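Local coordinates for amine Dehydrogenase (PDB 1JMX), which probably serves in the oxidative deamination of primary amines, as the beta-propeller subunit of a quinohemoprotein dehydrogenase complex, at residues 43-48 and 62-67; 149-154 and 195-200; 155-160 and 239-244; 214-219 and 247-252. One frame throughout, in Å; residues are numbered along the deposited sequence.

Contact 1. Residues 43-48 and 62-67; sequences FGPGTA and NHYGDI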
loop_
_atom_site.group_PDB
_atom_site.type_symbol
_atom_site.label_atom_id
_atom_site.label_comp_id
_atom_site.label_asym_id
_atom_site.label_seq_id
_atom_site.Cartn_x
_atom_site.Cartn_y
_atom_site.Cartn_z
ATOM N N PHE B 43 -22.431 7.227 5.754
ATOM C CA PHE B 43 -22.406 6.314 4.608
ATOM C C PHE B 43 -21.283 5.286 4.714
ATOM O O PHE B 43 -20.230 5.563 5.281
ATOM C CB PHE B 43 -22.234 7.122 3.315
ATOM C CG PHE B 43 -22.328 6.300 2.047
ATOM C CD1 PHE B 43 -23.557 6.108 1.418
ATOM C CD2 PHE B 43 -21.186 5.753 1.465
ATOM C CE1 PHE B 43 -23.649 5.390 0.233
ATOM C CE2 PHE B 43 -21.268 5.035 0.283
ATOM C CZ PHE B 43 -22.507 4.853 -0.338
ATOM N N GLY B 44 -21.508 4.114 4.129
ATOM C CA GLY B 44 -20.508 3.065 4.151
ATOM C C GLY B 44 -21.035 1.751 4.681
ATOM O O GLY B 44 -21.286 1.639 5.875
ATOM N N PRO B 45 -21.223 0.735 3.822
ATOM C CA PRO B 45 -20.968 0.756 2.376
ATOM C C PRO B 45 -22.122 1.336 1.564
ATOM O O PRO B 45 -21.958 1.687 0.399
ATOM C CB PRO B 45 -20.772 -0.718 2.058
ATOM C CG PRO B 45 -21.733 -1.385 2.986
ATOM C CD PRO B 45 -21.513 -0.638 4.281
ATOM N N GLY B 46 -23.284 1.446 2.194
ATOM C CA GLY B 46 -24.452 1.965 1.514
ATOM C C GLY B 46 -25.127 0.897 0.675
ATOM O O GLY B 46 -25.975 1.201 -0.144
ATOM N N THR B 47 -24.761 -0.357 0.890
ATOM C CA THR B 47 -25.329 -1.469 0.144
ATOM C C THR B 47 -26.805 -1.660 0.479
ATOM O O THR B 47 -27.156 -1.888 1.641
ATOM C CB THR B 47 -24.563 -2.767 0.443
ATOM O OG1 THR B 47 -23.190 -2.596 0.082
ATOM C CG2 THR B 47 -25.146 -3.941 -0.341
ATOM N N ALA B 48 -27.660 -1.600 -0.542
ATOM C CA ALA B 48 -29.100 -1.745 -0.345
ATOM C C ALA B 48 -29.756 -2.900 -1.089
ATOM O O ALA B 48 -29.255 -3.376 -2.113
ATOM C CB ALA B 48 -29.816 -0.444 -0.699
ATOM N N ASN B 62 -23.442 3.255 7.915
ATOM C CA ASN B 62 -22.723 3.703 9.105
ATOM C C ASN B 62 -21.447 2.914 9.366
ATOM O O ASN B 62 -21.212 2.419 10.472
ATOM C CB ASN B 62 -23.636 3.659 10.328
ATOM C CG ASN B 62 -23.265 4.690 11.363
ATOM O OD1 ASN B 62 -22.881 5.808 11.028
ATOM N ND2 ASN B 62 -23.375 4.326 12.628
ATOM N N HIS B 63 -20.639 2.788 8.318
ATOM C CA HIS B 63 -19.366 2.082 8.377
ATOM C C HIS B 63 -19.473 0.603 8.726
ATOM O O HIS B 63 -18.779 0.111 9.619
ATOM C CB HIS B 63 -18.400 2.810 9.320
ATOM C CG HIS B 63 -18.227 4.259 8.992
ATOM N ND1 HIS B 63 -17.532 4.692 7.885
ATOM C CD2 HIS B 63 -18.702 5.372 9.594
ATOM C CE1 HIS B 63 -17.591 6.009 7.815
ATOM N NE2 HIS B 63 -18.295 6.446 8.841
ATOM N N TYR B 64 -20.354 -0.092 8.005
ATOM C CA TYR B 64 -20.572 -1.533 8.164
ATOM C C TYR B 64 -20.999 -1.959 9.571
ATOM O O TYR B 64 -20.759 -3.095 9.973
ATOM C CB TYR B 64 -19.298 -2.300 7.771
ATOM C CG TYR B 64 -18.751 -1.965 6.392
ATOM C CD1 TYR B 64 -18.132 -0.739 6.140
ATOM C CD2 TYR B 64 -18.861 -2.874 5.340
ATOM C CE1 TYR B 64 -17.644 -0.425 4.882
ATOM C CE2 TYR B 64 -18.374 -2.570 4.076
ATOM C CZ TYR B 64 -17.768 -1.343 3.851
ATOM O OH TYR B 64 -17.309 -1.031 2.591
ATOM N N GLY B 65 -21.653 -1.065 10.306
ATOM C CA GLY B 65 -22.058 -1.400 11.658
ATOM C C GLY B 65 -23.532 -1.296 12.003
ATOM O O GLY B 65 -23.897 -1.523 13.155
ATOM N N ASP B 66 -24.373 -0.963 11.023
ATOM C CA ASP B 66 -25.813 -0.813 11.240
ATOM C C ASP B 66 -26.621 -1.151 9.991
ATOM O O ASP B 66 -26.104 -1.106 8.882
ATOM C CB ASP B 66 -26.151 0.639 11.609
ATOM C CG ASP B 66 -25.502 1.093 12.891
ATOM O OD1 ASP B 66 -26.163 1.018 13.942
ATOM O OD2 ASP B 66 -24.342 1.538 12.848
ATOM N N ILE B 67 -27.902 -1.447 10.183
ATOM C CA ILE B 67 -28.820 -1.751 9.088
ATOM C C ILE B 67 -30.055 -0.857 9.262
ATOM O O ILE B 67 -30.625 -0.797 10.342
ATOM C CB ILE B 67 -29.223 -3.238 9.083
ATOM C CG1 ILE B 67 -27.976 -4.109 8.927
ATOM C CG2 ILE B 67 -30.176 -3.521 7.944
ATOM C CD1 ILE B 67 -28.245 -5.576 9.052
#
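In one blade of the beta-propeller, the entry to strand 47-50 meets the turn between strands 56-61 and 66-71, with G44 and P45 lying against H63 and Y64. Three residues in a row, N62, H63 and Y64, have left-handed backbone angles. This tight turn brings Y64 N to 2.9 Å from G44 O, a hydrogen bond with an N-H...O angle of 158°. The peptide before P45 is cis. The proline ring lies over one face of the tyrosine, a CH-pi contact with P45 CD 3.5 Å from the centroid of the Y64 ring and nearly on its normal. P45 CB also reaches the far end of the ring, 3.5 Å from Y64 OH. That hydroxyl is hydrogen-bonded to Y95 on strand 89-99. F43 O sits over one face of the H63 imidazole, toward its rim, 3.7 Å from H63 CE1. A CB on G44 would point toward H63 and be jammed against the carbonyl oxygen of F43, so the backbone favours glycine. H63 and Y64 also pack on a chain of another protein. The bond from Y64 N to G44 O thus carries the polar part, and P45 covers one tyrosine face with apolar carbon.

Contact 2. Residues 149-154 and 195-200; sequences QVYLMR and PDVLYF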
loop_
_atom_site.group_PDB
_atom_site.type_symbol
_atom_site.label_atom_id
_atom_site.label_comp_id
_atom_site.label_asym_id
_atom_site.label_seq_id
_atom_site.Cartn_x
_atom_site.Cartn_y
_atom_site.Cartn_z
ATOM N N GLN B 149 -14.964 -15.558 7.552
ATOM C CA GLN B 149 -14.905 -15.148 6.154
ATOM C C GLN B 149 -16.221 -15.230 5.385
ATOM O O GLN B 149 -16.244 -15.506 4.184
ATOM C CB GLN B 149 -13.778 -15.900 5.442
ATOM C CG GLN B 149 -12.398 -15.624 6.057
ATOM C CD GLN B 149 -11.336 -16.640 5.656
ATOM O OE1 GLN B 149 -11.573 -17.850 5.673
ATOM N NE2 GLN B 149 -10.149 -16.151 5.320
ATOM N N VAL B 150 -17.316 -14.956 6.087
ATOM C CA VAL B 150 -18.642 -14.958 5.490
ATOM C C VAL B 150 -18.949 -13.547 4.993
ATOM O O VAL B 150 -18.643 -12.568 5.663
ATOM C CB VAL B 150 -19.727 -15.427 6.510
ATOM C CG1 VAL B 150 -21.120 -15.003 6.066
ATOM C CG2 VAL B 150 -19.667 -16.944 6.689
ATOM N N TYR B 151 -19.483 -13.452 3.777
ATOM C CA TYR B 151 -19.854 -12.173 3.191
ATOM C C TYR B 151 -21.308 -12.208 2.693
ATOM O O TYR B 151 -22.206 -12.385 3.506
ATOM C CB TYR B 151 -18.833 -11.715 2.130
ATOM C CG TYR B 151 -18.493 -12.712 1.035
ATOM C CD1 TYR B 151 -18.943 -12.515 -0.273
ATOM C CD2 TYR B 151 -17.723 -13.847 1.299
ATOM C CE1 TYR B 151 -18.642 -13.418 -1.284
ATOM C CE2 TYR B 151 -17.417 -14.757 0.288
ATOM C CZ TYR B 151 -17.887 -14.535 -1.001
ATOM O OH TYR B 151 -17.642 -15.446 -2.007
ATOM N N LEU B 152 -21.551 -12.085 1.391
ATOM C CA LEU B 152 -22.912 -12.097 0.840
ATOM C C LEU B 152 -23.850 -13.238 1.268
ATOM O O LEU B 152 -23.448 -14.393 1.376
ATOM C CB LEU B 152 -22.870 -12.041 -0.685
ATOM C CG LEU B 152 -22.207 -10.813 -1.294
ATOM C CD1 LEU B 152 -22.345 -10.877 -2.797
ATOM C CD2 LEU B 152 -22.844 -9.561 -0.753
ATOM N N MET B 153 -25.119 -12.882 1.474
ATOM C CA MET B 153 -26.167 -13.812 1.879
ATOM C C MET B 153 -27.464 -13.443 1.169
ATOM O O MET B 153 -27.741 -12.267 0.953
ATOM C CB MET B 153 -26.420 -13.723 3.391
ATOM C CG MET B 153 -25.231 -14.053 4.282
ATOM S SD MET B 153 -25.688 -14.148 6.027
ATOM C CE MET B 153 -26.597 -12.647 6.229
ATOM N N ARG B 154 -28.253 -14.449 0.800
ATOM C CA ARG B 154 -29.542 -14.222 0.148
ATOM C C ARG B 154 -30.531 -15.257 0.665
ATOM O O ARG B 154 -30.213 -16.435 0.752
ATOM C CB ARG B 154 -29.439 -14.343 -1.380
ATOM C CG ARG B 154 -28.547 -13.313 -2.089
ATOM C CD ARG B 154 -29.081 -11.902 -2.017
ATOM N NE ARG B 154 -30.469 -11.810 -2.450
ATOM C CZ ARG B 154 -30.874 -11.748 -3.716
ATOM N NH1 ARG B 154 -29.991 -11.773 -4.711
ATOM N NH2 ARG B 154 -32.173 -11.624 -3.985
ATOM N N PRO B 195 -11.281 -22.019 -6.581
ATOM C CA PRO B 195 -11.711 -20.742 -7.168
ATOM C C PRO B 195 -11.432 -19.546 -6.250
ATOM O O PRO B 195 -11.176 -19.709 -5.054
ATOM C CB PRO B 195 -13.216 -20.947 -7.357
ATOM C CG PRO B 195 -13.575 -21.883 -6.243
ATOM C CD PRO B 195 -12.442 -22.872 -6.255
ATOM N N ASP B 196 -11.439 -18.351 -6.830
ATOM C CA ASP B 196 -11.226 -17.125 -6.074
ATOM C C ASP B 196 -12.491 -16.294 -6.260
ATOM O O ASP B 196 -12.965 -16.100 -7.382
ATOM C CB ASP B 196 -9.986 -16.366 -6.568
ATOM C CG ASP B 196 -9.666 -15.152 -5.708
ATOM O OD1 ASP B 196 -9.317 -15.333 -4.531
ATOM O OD2 ASP B 196 -9.775 -14.014 -6.197
ATOM N N VAL B 197 -13.086 -15.875 -5.150
ATOM C CA VAL B 197 -14.306 -15.090 -5.220
ATOM C C VAL B 197 -14.202 -13.821 -4.384
ATOM O O VAL B 197 -13.879 -13.858 -3.195
ATOM C CB VAL B 197 -15.553 -15.889 -4.746
ATOM C CG1 VAL B 197 -16.820 -15.181 -5.177
ATOM C CG2 VAL B 197 -15.529 -17.306 -5.270
ATOM N N LEU B 198 -14.473 -12.703 -5.041
ATOM C CA LEU B 198 -14.457 -11.382 -4.433
ATOM C C LEU B 198 -15.743 -10.742 -4.971
ATOM O O LEU B 198 -15.824 -10.370 -6.141
ATOM C CB LEU B 198 -13.202 -10.617 -4.890
ATOM C CG LEU B 198 -12.906 -9.213 -4.346
ATOM C CD1 LEU B 198 -13.709 -8.144 -5.097
ATOM C CD2 LEU B 198 -13.181 -9.177 -2.839
ATOM N N TYR B 199 -16.759 -10.652 -4.121
ATOM C CA TYR B 199 -18.038 -10.101 -4.541
ATOM C C TYR B 199 -18.765 -9.389 -3.408
ATOM O O TYR B 199 -19.057 -9.987 -2.376
ATOM C CB TYR B 199 -18.915 -11.225 -5.095
ATOM C CG TYR B 199 -19.581 -10.897 -6.404
ATOM C CD1 TYR B 199 -18.868 -10.953 -7.603
ATOM C CD2 TYR B 199 -20.924 -10.531 -6.450
ATOM C CE1 TYR B 199 -19.473 -10.651 -8.806
ATOM C CE2 TYR B 199 -21.540 -10.228 -7.659
ATOM C CZ TYR B 199 -20.807 -10.291 -8.828
ATOM O OH TYR B 199 -21.411 -9.999 -10.021
ATOM N N PHE B 200 -19.041 -8.105 -3.609
ATOM C CA PHE B 200 -19.732 -7.290 -2.615
ATOM C C PHE B 200 -21.014 -6.712 -3.190
ATOM O O PHE B 200 -21.546 -5.733 -2.675
ATOM C CB PHE B 200 -18.835 -6.136 -2.174
ATOM C CG PHE B 200 -17.512 -6.576 -1.633
ATOM C CD1 PHE B 200 -17.433 -7.652 -0.748
ATOM C CD2 PHE B 200 -16.343 -5.937 -2.028
ATOM C CE1 PHE B 200 -16.206 -8.087 -0.269
ATOM C CE2 PHE B 200 -15.113 -6.362 -1.556
ATOM C CZ PHE B 200 -15.041 -7.437 -0.678
#
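Y151 and L152 lead into the first strand of one propeller blade and pack on V197, Y199 and F200, in the long loop that runs to the next blade. The contact has no polar bond across it. Y151 and V197 cross at about a right angle, with Y151 OH 3.3 Å from V197 CG1. The tyrosine CG sits between the backbone N and the carbonyl carbon (chi1 52°), which turns the ring toward the loop. Y151 CD1 comes 3.3 Å from Y199 O. L152 CG reaches the same oxygen at 3.4 Å. The L152 branch CD1 then goes to the edge of the Y199 ring, in its plane and 3.9 Å from Y199 CD2. With L152 cut back to an alanine, a gap is likely to open beside Y199 O, and the Y199 ring edge would probably lose its methyl neighbour.

Further out, backbone bonds from Y151 and L152 to A164 fix the first segment to strand 161-164, while F210 of strand 209-218 and P202 pack on L152. The Y199 hydroxyl is tied to H203 and to the backbone N of G260, and F200 stacks on Y95. A neighbouring amine dehydrogenase chain adds a salt bridge from its R140 to D196. At the centre, Y199 O is buried among carbon atoms of Y151 and L152 and has no hydrogen-bonding partner in the model.

Contact 3. Residues 155-160 and 239-244; sequences AADDGS and DLKTGK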
loop_
_atom_site.group_PDB
_atom_site.type_symbol
_atom_site.label_atom_id
_atom_site.label_comp_id
_atom_site.label_asym_id
_atom_site.label_seq_id
_atom_site.Cartn_x
_atom_site.Cartn_y
_atom_site.Cartn_z
ATOM N N ALA B 155 -31.722 -14.809 1.038
ATOM C CA ALA B 155 -32.744 -15.713 1.539
ATOM C C ALA B 155 -33.551 -16.270 0.376
ATOM O O ALA B 155 -34.105 -15.519 -0.427
ATOM C CB ALA B 155 -33.663 -14.988 2.517
ATOM N N ALA B 156 -33.554 -17.590 0.252
ATOM C CA ALA B 156 -34.308 -18.258 -0.792
ATOM C C ALA B 156 -35.799 -18.182 -0.445
ATOM O O ALA B 156 -36.165 -17.828 0.675
ATOM C CB ALA B 156 -33.856 -19.701 -0.916
ATOM N N ASP B 157 -36.641 -18.498 -1.425
ATOM C CA ASP B 157 -38.098 -18.489 -1.292
ATOM C C ASP B 157 -38.650 -19.356 -0.163
ATOM O O ASP B 157 -39.670 -19.020 0.447
ATOM C CB ASP B 157 -38.748 -18.956 -2.598
ATOM C CG ASP B 157 -38.785 -17.885 -3.658
ATOM O OD1 ASP B 157 -38.491 -16.707 -3.355
ATOM O OD2 ASP B 157 -39.130 -18.235 -4.810
ATOM N N ASP B 158 -38.017 -20.499 0.068
ATOM C CA ASP B 158 -38.464 -21.406 1.112
ATOM C C ASP B 158 -37.891 -21.047 2.483
ATOM O O ASP B 158 -37.773 -21.906 3.359
ATOM C CB ASP B 158 -38.097 -22.839 0.741
ATOM C CG ASP B 158 -36.610 -23.106 0.827
ATOM O OD1 ASP B 158 -35.804 -22.156 0.781
ATOM O OD2 ASP B 158 -36.243 -24.283 0.959
ATOM N N GLY B 159 -37.489 -19.789 2.645
ATOM C CA GLY B 159 -36.938 -19.337 3.909
ATOM C C GLY B 159 -35.490 -19.697 4.210
ATOM O O GLY B 159 -34.953 -19.223 5.209
ATOM N N SER B 160 -34.878 -20.561 3.400
ATOM C CA SER B 160 -33.475 -20.954 3.595
ATOM C C SER B 160 -32.518 -19.800 3.303
ATOM O O SER B 160 -32.786 -18.960 2.454
ATOM C CB SER B 160 -33.110 -22.148 2.708
ATOM O OG SER B 160 -33.685 -23.334 3.217
ATOM N N ASP B 239 -30.321 -20.678 -7.642
ATOM C CA ASP B 239 -31.695 -20.337 -8.003
ATOM C C ASP B 239 -32.451 -20.167 -6.688
ATOM O O ASP B 239 -32.577 -21.114 -5.908
ATOM C CB ASP B 239 -32.311 -21.468 -8.834
ATOM C CG ASP B 239 -33.554 -21.034 -9.586
ATOM O OD1 ASP B 239 -34.512 -20.558 -8.946
ATOM O OD2 ASP B 239 -33.565 -21.163 -10.829
ATOM N N LEU B 240 -32.931 -18.955 -6.427
ATOM C CA LEU B 240 -33.629 -18.689 -5.177
ATOM C C LEU B 240 -35.032 -19.278 -5.062
ATOM O O LEU B 240 -35.635 -19.237 -3.996
ATOM C CB LEU B 240 -33.633 -17.193 -4.877
ATOM C CG LEU B 240 -32.248 -16.568 -4.682
ATOM C CD1 LEU B 240 -32.412 -15.115 -4.300
ATOM C CD2 LEU B 240 -31.461 -17.307 -3.610
ATOM N N LYS B 241 -35.541 -19.836 -6.156
ATOM C CA LYS B 241 -36.864 -20.454 -6.160
ATOM C C LYS B 241 -36.763 -21.941 -5.820
ATOM O O LYS B 241 -37.411 -22.435 -4.893
ATOM C CB LYS B 241 -37.529 -20.291 -7.538
ATOM C CG LYS B 241 -37.877 -18.849 -7.890
ATOM C CD LYS B 241 -38.251 -18.654 -9.365
ATOM C CE LYS B 241 -37.018 -18.724 -10.295
ATOM N NZ LYS B 241 -35.922 -17.737 -9.959
ATOM N N THR B 242 -35.871 -22.626 -6.521
ATOM C CA THR B 242 -35.689 -24.064 -6.372
ATOM C C THR B 242 -34.458 -24.527 -5.600
ATOM O O THR B 242 -34.317 -25.723 -5.321
ATOM C CB THR B 242 -35.633 -24.715 -7.768
ATOM O OG1 THR B 242 -34.618 -24.066 -8.545
ATOM C CG2 THR B 242 -36.968 -24.569 -8.485
ATOM N N GLY B 243 -33.551 -23.603 -5.296
ATOM C CA GLY B 243 -32.339 -23.976 -4.583
ATOM C C GLY B 243 -31.304 -24.647 -5.473
ATOM O O GLY B 243 -30.261 -25.090 -4.992
ATOM N N LYS B 244 -31.597 -24.742 -6.770
ATOM C CA LYS B 244 -30.685 -25.346 -7.745
ATOM C C LYS B 244 -29.410 -24.512 -7.899
ATOM O O LYS B 244 -29.475 -23.300 -8.093
ATOM C CB LYS B 244 -31.374 -25.445 -9.106
ATOM C CG LYS B 244 -32.384 -26.569 -9.222
ATOM C CD LYS B 244 -33.523 -26.218 -10.200
ATOM C CE LYS B 244 -33.048 -25.498 -11.479
ATOM N NZ LYS B 244 -33.159 -23.997 -11.427
#
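D157 and K241 lie side by side and point the same way, but their charges do not meet. D157 OD2 touches the aliphatic part of the lysine, 3.4 Å from K241 CG, while D157 OD2 and K241 NZ are 6.1 Å apart. The lysine chain bends at chi3 (-74°) and again at chi4. This takes NZ back to D239 OD1, a weak salt-bridge contact at 3.3 Å between K241 NZ and D239 OD1, and to R207 O. D239 OD1 also accepts from K241 N through its anti lone pair, an Asx turn, and D239 OD2 pairs with K244 NZ. The two lysines probably favour the charged form of the D239 carboxylate.

The backbones meet just beside this pair. D157 N gives an almost straight bond to L240 O, 2.9 Å long and 177° at the hydrogen. A156 CB leans on the same group, 3.6 Å from L240 O. The same methyl meets the leucine side chain, with L240 CD2 4.3 Å from A156 CB, a light apolar touch. A type I turn spans A156 to G159. Here two hairpin turns join, one after strand 153-155 and one after strand 230-239, as where neighbouring blades of a beta-propeller abut.

Contact 4. Residues 214-219 and 247-252; sequences YTIARF and TQEFAD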
loop_
_atom_site.group_PDB
_atom_site.type_symbol
_atom_site.label_atom_id
_atom_site.label_comp_id
_atom_site.label_asym_id
_atom_site.label_seq_id
_atom_site.Cartn_x
_atom_site.Cartn_y
_atom_site.Cartn_z
ATOM N N TYR B 214 -16.301 -15.714 -10.498
ATOM C CA TYR B 214 -15.139 -16.275 -9.840
ATOM C C TYR B 214 -14.083 -16.539 -10.900
ATOM O O TYR B 214 -14.375 -16.474 -12.092
ATOM C CB TYR B 214 -15.490 -17.568 -9.081
ATOM C CG TYR B 214 -15.932 -18.742 -9.931
ATOM C CD1 TYR B 214 -14.999 -19.619 -10.487
ATOM C CD2 TYR B 214 -17.291 -19.002 -10.145
ATOM C CE1 TYR B 214 -15.406 -20.727 -11.233
ATOM C CE2 TYR B 214 -17.709 -20.110 -10.896
ATOM C CZ TYR B 214 -16.758 -20.963 -11.432
ATOM O OH TYR B 214 -17.158 -22.044 -12.162
ATOM N N THR B 215 -12.842 -16.734 -10.468
ATOM C CA THR B 215 -11.760 -17.051 -11.389
ATOM C C THR B 215 -11.203 -18.369 -10.899
ATOM O O THR B 215 -11.333 -18.702 -9.718
ATOM C CB THR B 215 -10.626 -15.987 -11.404
ATOM O OG1 THR B 215 -10.022 -15.893 -10.110
ATOM C CG2 THR B 215 -11.153 -14.625 -11.826
ATOM N N ILE B 216 -10.630 -19.147 -11.804
ATOM C CA ILE B 216 -10.062 -20.432 -11.425
ATOM C C ILE B 216 -8.932 -20.776 -12.381
ATOM O O ILE B 216 -8.963 -20.388 -13.547
ATOM C CB ILE B 216 -11.139 -21.558 -11.417
ATOM C CG1 ILE B 216 -10.603 -22.790 -10.683
ATOM C CG2 ILE B 216 -11.583 -21.900 -12.843
ATOM C CD1 ILE B 216 -11.600 -23.901 -10.515
ATOM N N ALA B 217 -7.909 -21.443 -11.861
ATOM C CA ALA B 217 -6.759 -21.839 -12.668
ATOM C C ALA B 217 -6.907 -23.278 -13.137
ATOM O O ALA B 217 -7.156 -24.174 -12.334
ATOM C CB ALA B 217 -5.476 -21.687 -11.861
ATOM N N ARG B 218 -6.803 -23.499 -14.442
ATOM C CA ARG B 218 -6.906 -24.850 -14.954
ATOM C C ARG B 218 -5.498 -25.293 -15.283
ATOM O O ARG B 218 -4.885 -24.792 -16.223
ATOM C CB ARG B 218 -7.773 -24.932 -16.204
ATOM C CG ARG B 218 -7.943 -26.373 -16.655
ATOM C CD ARG B 218 -8.045 -26.524 -18.162
ATOM N NE ARG B 218 -9.243 -25.896 -18.706
ATOM C CZ ARG B 218 -9.231 -24.921 -19.616
ATOM N NH1 ARG B 218 -8.070 -24.459 -20.096
ATOM N NH2 ARG B 218 -10.383 -24.380 -20.021
ATOM N N PHE B 219 -4.984 -26.217 -14.481
ATOM C CA PHE B 219 -3.636 -26.745 -14.653
ATOM C C PHE B 219 -3.387 -27.416 -16.018
ATOM O O PHE B 219 -2.217 -27.371 -16.483
ATOM C CB PHE B 219 -3.340 -27.743 -13.539
ATOM C CG PHE B 219 -3.606 -27.216 -12.160
ATOM C CD1 PHE B 219 -4.192 -28.037 -11.194
ATOM C CD2 PHE B 219 -3.232 -25.923 -11.806
ATOM C CE1 PHE B 219 -4.392 -27.577 -9.895
ATOM C CE2 PHE B 219 -3.429 -25.451 -10.505
ATOM C CZ PHE B 219 -4.008 -26.281 -9.550
ATOM N N THR B 247 -22.561 -23.749 -11.821
ATOM C CA THR B 247 -21.259 -23.129 -12.023
ATOM C C THR B 247 -20.806 -23.459 -13.439
ATOM O O THR B 247 -21.171 -24.505 -13.986
ATOM C CB THR B 247 -20.186 -23.681 -11.071
ATOM O OG1 THR B 247 -19.920 -25.049 -11.401
ATOM C CG2 THR B 247 -20.627 -23.572 -9.618
ATOM N N GLN B 248 -20.018 -22.569 -14.033
ATOM C CA GLN B 248 -19.508 -22.801 -15.371
ATOM C C GLN B 248 -18.585 -21.689 -15.847
ATOM O O GLN B 248 -18.915 -20.506 -15.724
ATOM C CB GLN B 248 -20.655 -22.997 -16.367
ATOM C CG GLN B 248 -21.131 -21.756 -17.092
ATOM C CD GLN B 248 -21.349 -22.039 -18.564
ATOM O OE1 GLN B 248 -22.365 -22.627 -18.953
ATOM N NE2 GLN B 248 -20.370 -21.671 -19.391
ATOM N N GLU B 249 -17.422 -22.073 -16.369
ATOM C CA GLU B 249 -16.462 -21.102 -16.889
ATOM C C GLU B 249 -16.963 -20.621 -18.253
ATOM O O GLU B 249 -17.459 -21.423 -19.053
ATOM C CB GLU B 249 -15.076 -21.728 -17.012
ATOM C CG GLU B 249 -14.460 -22.126 -15.683
ATOM C CD GLU B 249 -15.135 -23.328 -15.054
ATOM O OE1 GLU B 249 -15.457 -24.289 -15.786
ATOM O OE2 GLU B 249 -15.338 -23.328 -13.825
ATOM N N PHE B 250 -16.860 -19.318 -18.509
ATOM C CA PHE B 250 -17.345 -18.753 -19.771
ATOM C C PHE B 250 -16.323 -17.996 -20.625
ATOM O O PHE B 250 -16.694 -17.346 -21.603
ATOM C CB PHE B 250 -18.564 -17.853 -19.514
ATOM C CG PHE B 250 -18.279 -16.670 -18.626
ATOM C CD1 PHE B 250 -17.893 -15.448 -19.174
ATOM C CD2 PHE B 250 -18.420 -16.768 -17.245
ATOM C CE1 PHE B 250 -17.653 -14.343 -18.360
ATOM C CE2 PHE B 250 -18.182 -15.664 -16.421
ATOM C CZ PHE B 250 -17.798 -14.451 -16.981
ATOM N N ALA B 251 -15.048 -18.090 -20.265
ATOM C CA ALA B 251 -14.011 -17.383 -21.007
ATOM C C ALA B 251 -12.635 -17.466 -20.363
ATOM O O ALA B 251 -12.509 -17.603 -19.144
ATOM C CB ALA B 251 -14.394 -15.915 -21.149
ATOM N N ASP B 252 -11.600 -17.383 -21.191
ATOM C CA ASP B 252 -10.250 -17.374 -20.668
ATOM C C ASP B 252 -10.046 -15.932 -20.217
ATOM O O ASP B 252 -10.455 -14.996 -20.904
ATOM C CB ASP B 252 -9.211 -17.744 -21.734
ATOM C CG ASP B 252 -7.795 -17.770 -21.170
ATOM O OD1 ASP B 252 -7.031 -16.807 -21.405
ATOM O OD2 ASP B 252 -7.452 -18.735 -20.449
#
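Y214 reaches E249 across one propeller blade, from strand 209-218 to strand 245-250, with strand 230-239 between them. The axes of the short pieces 214-218 and 247-250 come within 8.7 Å and lie 76° apart, and the Y214 side chain spans the gap. The tight part is polar. Y214 OH donates to E249 OE2 at 2.8 Å. A chi1 of 65° swings the tyrosine ring toward strand 245-250, and the glutamate chain bends at chi2, which brings the two ends together. E249 OE2 also takes a salt bridge from R189, which probably keeps the carboxylate charged. Around this pair, L236 packs on Y214 and L232 on E249. A phenylalanine in place of Y214 would probably leave E249 OE2 without its hydroxyl donor and more dependent on R189.

Packing is lighter around this bond. The buried I216 makes a looser contact, with CG2 4.0 Å from E249 CG. Toward solvent, the partly exposed T247 brings its CB to 3.6 Å from Y214 OH. R218 turns to D230 instead. At the bond itself, ring and carboxylate planes are 70° apart: E249 OE2 lies near the Y214 ring plane, at its edge, while Y214 OH meets that oxygen from above the carboxylate plane.

How the contacts relate
From the N terminus, contact 1 comes first and closes a short loop inside one blade, before any other contact opens. Contact 2 opens at 149-154 and closes at 195-200. Contact 3 opens at 155-160, directly after it, and closes at 239-244, so the two cross. R154 of contact 2 packs on L240 of contact 3. Contact 4 opens at 214-219, after contact 2 has closed, and closes at 247-252, so it crosses contact 3. Contacts 2 and 4 also touch: D196 N probably bonds to T215 O. Contacts 2 and 3 tie two consecutive blades together, and contact 4 joins two strands of the second blade. Contacts 1 and 4 have centres about 32 Å apart.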